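Local coordinates for protein lysyl oxidase (Pichia pastoris, PDB 1W7C) that probably oxidises primary amines, lysyl side chains among them, to aldehydes with a copper ion and a topaquinone cofactor derived from a tyrosine, at residues G95-G103 with E110-F118. Residues are numbered along the deposited sequence; the frame is centred on the assembly and turned at random. Where two conformers were deposited one is given.
With NAG (2-acetamido-2-deoxy-beta-D-glucopyranose), chain B; NAG (2-acetamido-2-deoxy-beta-D-glucopyranose), chain C.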
ATOM      1  N   GLY A  95      -3.111  42.090 -25.381  1.00 24.39           N
ATOM      2  CA  GLY A  95      -3.324  41.726 -24.001  1.00 21.81           C
ATOM      3  C   GLY A  95      -2.375  40.653 -23.528  1.00 19.86           C
ATOM      4  O   GLY A  95      -1.897  39.831 -24.315  1.00 21.72           O
ATOM      5  N   TYR A  96      -2.101  40.682 -22.229  1.00 19.32           N
ATOM      6  CA  TYR A  96      -1.271  39.664 -21.600  1.00 20.07           C
ATOM      7  C   TYR A  96      -1.518  39.675 -20.116  1.00 19.81           C
ATOM      8  O   TYR A  96      -1.956  40.680 -19.573  1.00 19.68           O
ATOM      9  CB  TYR A  96       0.218  39.929 -21.901  1.00 19.98           C
ATOM     10  CG  TYR A  96       0.679  41.313 -21.528  1.00 21.19           C
ATOM     11  CD1 TYR A  96       1.142  41.588 -20.245  1.00 19.89           C
ATOM     12  CD2 TYR A  96       0.628  42.348 -22.435  1.00 24.63           C
ATOM     13  CE1 TYR A  96       1.553  42.865 -19.889  1.00 20.85           C
ATOM     14  CE2 TYR A  96       1.021  43.618 -22.088  1.00 26.88           C
ATOM     15  CZ  TYR A  96       1.489  43.878 -20.818  1.00 24.28           C
ATOM     16  OH  TYR A  96       1.879  45.152 -20.475  1.00 28.09           O
ATOM     17  N   PHE A  97      -1.237  38.552 -19.468  1.00 18.76           N
ATOM     18  CA  PHE A  97      -1.137  38.507 -18.018  1.00 18.47           C
ATOM     19  C   PHE A  97       0.311  38.779 -17.643  1.00 19.46           C
ATOM     20  O   PHE A  97       1.219  38.313 -18.330  1.00 22.37           O
ATOM     21  CB  PHE A  97      -1.568  37.124 -17.477  1.00 18.43           C
ATOM     22  CG  PHE A  97      -2.981  36.760 -17.797  1.00 18.16           C
ATOM     23  CD1 PHE A  97      -3.335  36.290 -19.056  1.00 19.79           C
ATOM     24  CD2 PHE A  97      -3.978  36.941 -16.846  1.00 19.23           C
ATOM     25  CE1 PHE A  97      -4.661  36.008 -19.335  1.00 18.56           C
ATOM     26  CE2 PHE A  97      -5.278  36.616 -17.110  1.00 19.83           C
ATOM     27  CZ  PHE A  97      -5.625  36.180 -18.363  1.00 19.37           C
ATOM     28  N   GLU A  98       0.537  39.515 -16.559  1.00 19.44           N
ATOM     29  CA  GLU A  98       1.881  39.706 -16.076  1.00 19.09           C
ATOM     30  C   GLU A  98       1.972  39.409 -14.595  1.00 18.65           C
ATOM     31  O   GLU A  98       1.110  39.806 -13.803  1.00 19.43           O
ATOM     32  CB  GLU A  98       2.442  41.097 -16.400  1.00 19.78           C
ATOM     33  CG  GLU A  98       3.971  41.148 -16.170  1.00 21.64           C
ATOM     34  CD  GLU A  98       4.660  42.362 -16.739  1.00 21.38           C
ATOM     35  OE1 GLU A  98       3.976  43.370 -17.003  1.00 25.17           O
ATOM     36  OE2 GLU A  98       5.918  42.317 -16.848  1.00 23.54           O
ATOM     37  N   GLU A  99       3.037  38.694 -14.235  1.00 16.80           N
ATOM     38  CA  GLU A  99       3.366  38.448 -12.850  1.00 16.97           C
ATOM     39  C   GLU A  99       4.267  39.595 -12.390  1.00 17.01           C
ATOM     40  O   GLU A  99       5.247  39.955 -13.088  1.00 18.38           O
ATOM     41  CB  GLU A  99       4.075  37.086 -12.730  1.00 19.40           C
ATOM     42  CG  GLU A  99       3.275  35.950 -13.344  1.00 18.59           C
ATOM     43  CD  GLU A  99       3.829  34.566 -13.067  1.00 16.54           C
ATOM     44  OE1 GLU A  99       3.769  34.144 -11.885  1.00 17.52           O
ATOM     45  OE2 GLU A  99       4.315  33.956 -14.026  1.00 17.31           O
ATOM     46  N   LEU A 100       3.924  40.142 -11.229  1.00 17.15           N
ATOM     47  CA  LEU A 100       4.589  41.269 -10.634  1.00 17.92           C
ATOM     48  C   LEU A 100       4.888  40.975  -9.166  1.00 18.30           C
ATOM     49  O   LEU A 100       4.060  40.429  -8.457  1.00 21.95           O
ATOM     50  CB  LEU A 100       3.701  42.530 -10.726  1.00 18.26           C
ATOM     51  CG  LEU A 100       3.248  42.934 -12.140  1.00 20.03           C
ATOM     52  CD1 LEU A 100       2.204  44.033 -12.003  1.00 23.33           C
ATOM     53  CD2 LEU A 100       4.380  43.371 -13.018  1.00 20.56           C
ATOM     54  N   LYS A 101       6.096  41.348  -8.738  1.00 18.23           N
ATOM     55  CA  LYS A 101       6.508  41.287  -7.340  1.00 18.99           C
ATOM     56  C   LYS A 101       6.186  42.612  -6.683  1.00 18.94           C
ATOM     57  O   LYS A 101       6.554  43.674  -7.211  1.00 22.27           O
ATOM     58  CB  LYS A 101       8.006  41.004  -7.244  1.00 21.91           C
ATOM     59  CG  LYS A 101       8.578  40.985  -5.815  1.00 22.23           C
ATOM     60  CD  LYS A 101      10.063  40.623  -5.864  1.00 38.54           C
ATOM     61  CE  LYS A 101      10.885  41.319  -4.800  0.60 61.01           C
ATOM     62  NZ  LYS A 101      12.230  40.673  -4.639  0.60 33.90           N
ATOM     63  N   VAL A 102       5.480  42.549  -5.560  1.00 20.00           N
ATOM     64  CA  VAL A 102       5.163  43.745  -4.767  1.00 20.31           C
ATOM     65  C   VAL A 102       5.765  43.563  -3.393  1.00 20.98           C
ATOM     66  O   VAL A 102       5.405  42.652  -2.664  1.00 20.62           O
ATOM     67  CB  VAL A 102       3.658  44.018  -4.641  1.00 20.97           C
ATOM     68  CG1 VAL A 102       3.430  45.315  -3.875  1.00 22.17           C
ATOM     69  CG2 VAL A 102       2.988  44.068  -6.024  1.00 20.85           C
ATOM     70  N   GLY A 103       6.709  44.421  -3.056  1.00 21.13           N
ATOM     71  CA  GLY A 103       7.357  44.348  -1.769  1.00 19.21           C
ATOM     72  C   GLY A 103       8.556  45.268  -1.652  1.00 24.22           C
ATOM     73  O   GLY A 103       8.901  45.956  -2.603  1.00 23.43           O
ATOM     74  N   GLU A 110       9.960  52.104   0.585  1.00 39.50           N
ATOM     75  CA  GLU A 110      10.881  51.112   0.033  1.00 38.81           C
ATOM     76  C   GLU A 110      10.179  50.134  -0.918  1.00 32.92           C
ATOM     77  O   GLU A 110      10.832  49.445  -1.691  1.00 35.64           O
ATOM     78  CB  GLU A 110      11.542  50.314   1.162  1.00 45.64           C
ATOM     79  CG  GLU A 110      12.401  51.139   2.110  1.00 64.81           C
ATOM     80  CD  GLU A 110      13.392  50.285   2.882  1.00 84.44           C
ATOM     81  OE1 GLU A 110      13.189  49.049   2.962  1.00 65.19           O
ATOM     82  OE2 GLU A 110      14.375  50.847   3.407  1.00103.47           O
ATOM     83  N   THR A 111       8.854  50.094  -0.862  1.00 27.62           N
ATOM     84  CA  THR A 111       8.091  49.126  -1.646  1.00 25.19           C
ATOM     85  C   THR A 111       8.096  49.472  -3.108  1.00 24.74           C
ATOM     86  O   THR A 111       7.869  50.626  -3.494  1.00 31.00           O
ATOM     87  CB  THR A 111       6.649  49.063  -1.165  1.00 26.79           C
ATOM     88  OG1 THR A 111       6.637  48.737   0.216  1.00 25.87           O
ATOM     89  CG2 THR A 111       5.873  47.943  -1.839  1.00 26.74           C
ATOM     90  N   THR A 112       8.305  48.456  -3.929  1.00 23.37           N
ATOM     91  CA  THR A 112       8.248  48.588  -5.363  1.00 25.32           C
ATOM     92  C   THR A 112       7.362  47.530  -5.995  1.00 23.48           C
ATOM     93  O   THR A 112       6.975  46.542  -5.366  1.00 23.46           O
ATOM     94  CB  THR A 112       9.654  48.478  -5.975  1.00 25.53           C
ATOM     95  OG1 THR A 112      10.211  47.180  -5.704  1.00 28.60           O
ATOM     96  CG2 THR A 112      10.634  49.489  -5.330  1.00 35.85           C
ATOM     97  N   ILE A 113       7.054  47.773  -7.254  1.00 21.89           N
ATOM     98  CA  ILE A 113       6.404  46.799  -8.118  1.00 23.36           C
ATOM     99  C   ILE A 113       7.302  46.535  -9.316  1.00 24.63           C
ATOM    100  O   ILE A 113       7.664  47.473 -10.033  1.00 27.69           O
ATOM    101  CB  ILE A 113       5.052  47.325  -8.598  1.00 27.72           C
ATOM    102  CG1 ILE A 113       4.170  47.740  -7.402  1.00 29.46           C
ATOM    103  CG2 ILE A 113       4.380  46.288  -9.488  1.00 27.22           C
ATOM    104  CD1 ILE A 113       2.846  48.395  -7.797  1.00 31.13           C
ATOM    105  N   GLU A 114       7.674  45.264  -9.517  1.00 24.01           N
ATOM    106  CA  GLU A 114       8.599  44.881 -10.572  1.00 25.59           C
ATOM    107  C   GLU A 114       8.079  43.664 -11.314  1.00 23.21           C
ATOM    108  O   GLU A 114       7.440  42.814 -10.712  1.00 21.81           O
ATOM    109  CB  GLU A 114       9.963  44.505  -9.982  1.00 30.99           C
ATOM    110  CG  GLU A 114      10.614  45.561  -9.094  1.00 40.60           C
ATOM    111  CD  GLU A 114      11.811  45.012  -8.336  1.00 66.93           C
ATOM    112  OE1 GLU A 114      12.131  43.807  -8.501  1.00 43.91           O
ATOM    113  OE2 GLU A 114      12.429  45.782  -7.571  1.00 66.80           O
ATOM    114  N   PRO A 115       8.399  43.528 -12.599  1.00 21.25           N
ATOM    115  CA  PRO A 115       8.153  42.263 -13.290  1.00 18.95           C
ATOM    116  C   PRO A 115       8.798  41.093 -12.535  1.00 19.05           C
ATOM    117  O   PRO A 115       9.897  41.203 -12.009  1.00 22.29           O
ATOM    118  CB  PRO A 115       8.791  42.474 -14.670  1.00 20.81           C
ATOM    119  CG  PRO A 115       8.868  43.932 -14.856  1.00 30.27           C
ATOM    120  CD  PRO A 115       9.041  44.514 -13.487  1.00 27.71           C
ATOM    121  N   LEU A 116       8.082  39.982 -12.490  1.00 19.73           N
ATOM    122  CA  LEU A 116       8.485  38.795 -11.741  1.00 17.98           C
ATOM    123  C   LEU A 116       8.536  37.597 -12.661  1.00 18.01           C
ATOM    124  O   LEU A 116       7.519  37.228 -13.274  1.00 19.13           O
ATOM    125  CB  LEU A 116       7.486  38.545 -10.623  1.00 18.93           C
ATOM    126  CG  LEU A 116       7.694  37.332  -9.751  1.00 19.25           C
ATOM    127  CD1 LEU A 116       9.059  37.332  -9.081  1.00 19.52           C
ATOM    128  CD2 LEU A 116       6.594  37.298  -8.701  1.00 18.08           C
ATOM    129  N   SER A 117       9.722  36.996 -12.777  1.00 16.99           N
ATOM    130  CA  SER A 117       9.921  35.892 -13.690  1.00 17.12           C
ATOM    131  C   SER A 117      11.007  34.895 -13.307  1.00 17.41           C
ATOM    132  O   SER A 117      11.236  33.948 -14.060  1.00 17.78           O
ATOM    133  CB  SER A 117      10.250  36.416 -15.087  1.00 21.87           C
ATOM    134  OG  SER A 117      11.496  37.082 -15.083  1.00 23.64           O
ATOM    135  N   PHE A 118      11.635  35.047 -12.138  1.00 17.74           N
ATOM    136  CA  PHE A 118      12.839  34.260 -11.883  1.00 16.67           C
ATOM    137  C   PHE A 118      12.566  32.743 -11.873  1.00 16.65           C
ATOM    138  O   PHE A 118      13.461  31.958 -12.159  1.00 18.77           O
ATOM    139  CB  PHE A 118      13.596  34.730 -10.631  1.00 17.83           C
ATOM    140  CG  PHE A 118      12.912  34.437  -9.301  1.00 17.33           C
ATOM    141  CD1 PHE A 118      13.030  33.178  -8.742  1.00 18.67           C
ATOM    142  CD2 PHE A 118      12.220  35.421  -8.591  1.00 18.85           C
ATOM    143  CE1 PHE A 118      12.450  32.883  -7.520  1.00 19.25           C
ATOM    144  CE2 PHE A 118      11.618  35.121  -7.369  1.00 20.14           C
ATOM    145  CZ  PHE A 118      11.746  33.855  -6.832  1.00 18.83           C
TER
HETATM  146  C1  NAG B   1      15.457  34.609  -4.909  1.00 25.94           C
HETATM  147  C2  NAG B   1      15.617  36.148  -4.885  1.00 28.75           C
HETATM  148  C3  NAG B   1      15.517  36.814  -6.268  1.00 37.48           C
HETATM  149  C4  NAG B   1      16.332  36.037  -7.299  1.00 33.07           C
HETATM  150  C5  NAG B   1      16.022  34.549  -7.152  1.00 34.84           C
HETATM  151  C6  NAG B   1      16.753  33.678  -8.137  1.00 42.90           C
HETATM  152  C7  NAG B   1      14.945  37.425  -2.919  1.00 47.37           C
HETATM  153  C8  NAG B   1      13.832  37.911  -2.041  1.00 40.70           C
HETATM  154  N2  NAG B   1      14.606  36.704  -3.983  1.00 33.68           N
HETATM  155  O3  NAG B   1      15.952  38.162  -6.177  1.00 45.81           O
HETATM  156  O4  NAG B   1      15.972  36.365  -8.636  1.00 40.74           O
HETATM  157  O5  NAG B   1      16.337  34.066  -5.865  1.00 24.59           O
HETATM  158  O6  NAG B   1      18.113  33.748  -7.812  1.00 31.50           O
HETATM  159  O7  NAG B   1      16.112  37.708  -2.636  1.00 45.34           O
HETATM  160  C1  NAG C   2      16.510  37.589  -9.134  1.00 34.25           C
HETATM  161  C2  NAG C   2      16.774  37.376 -10.611  1.00 36.86           C
HETATM  162  C3  NAG C   2      17.328  38.651 -11.222  1.00 43.09           C
HETATM  163  C4  NAG C   2      16.441  39.833 -10.860  1.00 43.06           C
HETATM  164  C5  NAG C   2      16.100  39.908  -9.376  1.00 49.71           C
HETATM  165  C6  NAG C   2      15.023  40.974  -9.177  1.00 55.84           C
HETATM  166  C7  NAG C   2      17.538  35.273 -11.576  1.00 41.25           C
HETATM  167  C8  NAG C   2      18.670  34.291 -11.712  1.00 47.53           C
HETATM  168  N2  NAG C   2      17.753  36.317 -10.788  1.00 42.36           N
HETATM  169  O3  NAG C   2      17.422  38.531 -12.633  1.00 50.43           O
HETATM  170  O4  NAG C   2      17.098  41.020 -11.243  1.00 55.14           O
HETATM  171  O5  NAG C   2      15.610  38.659  -8.927  1.00 42.09           O
HETATM  172  O6  NAG C   2      14.727  41.159  -7.811  1.00 72.57           O
HETATM  173  O7  NAG C   2      16.492  35.107 -12.205  1.00 51.61           O
HETATM  174  O   HOH W   1       9.087  44.493  -6.052  1.00 27.95           O
HETATM  175  O   HOH W   2      13.423  43.379  -6.027  1.00 60.58           O
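K101 and E114 face each other as a hydrogen-bonded antiparallel pair: K101 N donates a hydrogen bond to E114 O at 2.8 Å, and E114 N donates one to K101 O. G103 and T112 form the next such pair. Past P115 the ladder changes: L116 N reaches E99 O at 2.9 Å, where the regular pairing ends.

On one face V102 and I113 lie side by side, CG2 of V102 4.1 Å from CG1 of I113. With CG1 of I113 at chi1 -54°, its other branch, CG2, is turned toward L100, 4.0 Å from L100 CB. L35 of helix 26-39 packs on both V102 and I113.

The opposite face carries K101, T112 and E114. In the conformer given, K101 NZ lies 5.0 Å from E114 OE1, without direct contact. A water donates to E114 OE1 at 2.8 Å and also bonds O6 of the chain C sugar; its weak bond to K101 NZ is doubtful, since K101 has a second conformer. Further along, after the strand, C5 of the chain B sugar lies 3.6 Å above one face of the F118 ring, toward its rim. A second water links K101 O to T112 OG1.

With the N-to-C directions of the two strand segments at 151°, nearly antiparallel, this is a beta hairpin, part of the N2 domain sheet of copper amine oxidases, with one face against a helix and the other beside an N-linked glycan.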